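Side-chain contact in major capsid protein (Norovirus Hu/GI.7/TCH-060/USA/2003, PDB 4P25), which forms the norovirus capsid and, through its protruding P domain, binds histo-blood group antigens such as Lewis Y: residues A[130-133]-A[134-138]. Numbering follows the deposited sequence.
Sequences VKQN and APFAP
The side chain of Gln132 overlaps one face of the Phe136 ring, its CG sitting over the middle, 3.9 Å from the ring centroid and only 5° off the normal. This CH-pi contact joins the last residue of a type I beta turn, Asn133 to Phe136, to the residue just before the turn. The turn lies just beyond strand 125-130, an outermost strand, within this chain, of the six-stranded antiparallel sheet in the P domain, and is closed by Phe136 N donating to Asn133 O across 3.0 Å. It is a compact case of a turn folding an aromatic residue back over the chain that precedes it. Phe136 CG stands anti to the backbone N (chi1 -175°), which carries the ring back beside the extended Gln132 chain, the two pointing the same way with amide and ring planes 29° apart. The opposite face takes Pro138 CD, 3.5 Å above the plane and shifted toward the rim, so the ring is clasped between a methylene on each side. Val130 comes in at the ring edge, close to its plane, with CG1 3.9 Å from Phe136 CD1. Trp109 meets the ring edge-to-face, and Phe101 and Ile143 add to its buried surroundings.

The amide of Gln132 is held by other parts of the chain: NE2 donates to the carbonyls of Cys107 and Ile104, which should steady the methylene lying on the ring. Lys131 points its CB away from residues 134-138; its NZ forms a salt bridge with Asp108, a residue of the glycan pocket, and a hydrogen bond with Ser165 O, and its side chain comes within about 4 Å of a bound galactose. At the turn itself, Asn133 OD1 lies 3.4 Å from Pro135 CD.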
ATOM      1  N   VAL A 130       7.387  11.942  17.637  1.00  9.31           N
ATOM      2  CA  VAL A 130       8.624  12.465  17.068  1.00  8.78           C
ATOM      3  C   VAL A 130       8.499  13.940  16.728  1.00  9.16           C
ATOM      4  O   VAL A 130       7.572  14.342  16.012  1.00 11.93           O
ATOM      5  CB  VAL A 130       8.985  11.707  15.774  1.00 11.29           C
ATOM      6  CG1 VAL A 130      10.273  12.249  15.170  1.00 11.45           C
ATOM      7  CG2 VAL A 130       9.093  10.210  16.044  1.00 11.56           C
ATOM      8  N   LYS A 131       9.431  14.744  17.234  1.00 11.10           N
ATOM      9  CA  LYS A 131       9.471  16.164  16.903  1.00  8.69           C
ATOM     10  C   LYS A 131      10.547  16.431  15.858  1.00  9.12           C
ATOM     11  O   LYS A 131      11.580  15.755  15.830  1.00 12.46           O
ATOM     12  CB  LYS A 131       9.731  17.016  18.153  1.00 10.98           C
ATOM     13  CG  LYS A 131       8.705  16.818  19.256  1.00 14.81           C
ATOM     14  CD  LYS A 131       8.801  17.913  20.306  1.00 19.91           C
ATOM     15  CE  LYS A 131       8.195  19.223  19.816  1.00 20.30           C
ATOM     16  NZ  LYS A 131       6.700  19.192  19.774  1.00 19.58           N
ATOM     17  N   GLN A 132      10.295  17.415  14.999  1.00 10.46           N
ATOM     18  CA  GLN A 132      11.263  17.807  13.977  1.00 11.98           C
ATOM     19  C   GLN A 132      12.114  18.966  14.477  1.00 16.16           C
ATOM     20  O   GLN A 132      12.089  20.075  13.932  1.00 20.85           O
ATOM     21  CB  GLN A 132      10.564  18.141  12.657  1.00 12.54           C
ATOM     22  CG  GLN A 132       9.877  16.924  12.041  1.00 11.89           C
ATOM     23  CD  GLN A 132       9.294  17.193  10.665  1.00 10.70           C
ATOM     24  OE1 GLN A 132       9.968  17.721   9.783  1.00 15.34           O
ATOM     25  NE2 GLN A 132       8.031  16.820  10.476  1.00 11.36           N
ATOM     26  N   ASN A 133      12.855  18.687  15.544  1.00 14.06           N
ATOM     27  CA  ASN A 133      13.790  19.651  16.106  1.00 13.09           C
ATOM     28  C   ASN A 133      15.233  19.194  15.873  1.00 14.33           C
ATOM     29  O   ASN A 133      15.485  18.394  14.974  1.00 14.38           O
ATOM     30  CB  ASN A 133      13.484  19.921  17.585  1.00 16.46           C
ATOM     31  CG  ASN A 133      13.291  18.646  18.390  1.00 22.30           C
ATOM     32  OD1 ASN A 133      13.604  17.550  17.927  1.00 19.12           O
ATOM     33  ND2 ASN A 133      12.783  18.790  19.613  1.00 27.21           N
ATOM     34  N   ALA A 134      16.183  19.698  16.652  1.00 18.25           N
ATOM     35  CA  ALA A 134      17.598  19.427  16.363  1.00 17.69           C
ATOM     36  C   ALA A 134      18.014  17.943  16.279  1.00 15.83           C
ATOM     37  O   ALA A 134      18.776  17.575  15.383  1.00 21.05           O
ATOM     38  CB  ALA A 134      18.521  20.213  17.314  1.00 18.12           C
ATOM     39  N   PRO A 135      17.523  17.087  17.198  1.00 14.18           N
ATOM     40  CA  PRO A 135      17.912  15.674  17.085  1.00 16.82           C
ATOM     41  C   PRO A 135      17.249  14.908  15.933  1.00 18.03           C
ATOM     42  O   PRO A 135      17.542  13.724  15.751  1.00 16.60           O
ATOM     43  CB  PRO A 135      17.468  15.084  18.430  1.00 18.82           C
ATOM     44  CG  PRO A 135      17.414  16.253  19.355  1.00 25.51           C
ATOM     45  CD  PRO A 135      16.902  17.369  18.505  1.00 17.48           C
ATOM     46  N   PHE A 136      16.370  15.566  15.181  1.00 13.25           N
ATOM     47  CA  PHE A 136      15.748  14.958  14.009  1.00 11.60           C
ATOM     48  C   PHE A 136      16.769  14.989  12.877  1.00 10.49           C
ATOM     49  O   PHE A 136      16.932  16.003  12.193  1.00 12.71           O
ATOM     50  CB  PHE A 136      14.467  15.723  13.645  1.00 11.81           C
ATOM     51  CG  PHE A 136      13.668  15.123  12.508  1.00 11.34           C
ATOM     52  CD1 PHE A 136      12.787  14.069  12.729  1.00 11.52           C
ATOM     53  CD2 PHE A 136      13.764  15.651  11.233  1.00 10.19           C
ATOM     54  CE1 PHE A 136      12.035  13.540  11.684  1.00 13.12           C
ATOM     55  CE2 PHE A 136      13.017  15.133  10.188  1.00 10.37           C
ATOM     56  CZ  PHE A 136      12.153  14.072  10.415  1.00 12.76           C
ATOM     57  N   ALA A 137      17.469  13.871  12.705  1.00 11.30           N
ATOM     58  CA  ALA A 137      18.562  13.784  11.736  1.00 13.19           C
ATOM     59  C   ALA A 137      18.424  12.571  10.824  1.00 11.08           C
ATOM     60  O   ALA A 137      19.300  11.703  10.805  1.00 13.64           O
ATOM     61  CB  ALA A 137      19.903  13.734  12.470  1.00 14.78           C
ATOM     62  N   PRO A 138      17.333  12.504  10.049  1.00 11.41           N
ATOM     63  CA  PRO A 138      17.138  11.274   9.269  1.00 14.14           C
ATOM     64  C   PRO A 138      18.203  11.010   8.196  1.00 14.33           C
ATOM     65  O   PRO A 138      18.462   9.842   7.902  1.00 11.86           O
ATOM     66  CB  PRO A 138      15.748  11.461   8.651  1.00 16.91           C
ATOM     67  CG  PRO A 138      15.508  12.933   8.670  1.00 13.86           C
ATOM     68  CD  PRO A 138      16.219  13.457   9.879  1.00 14.10           C
TER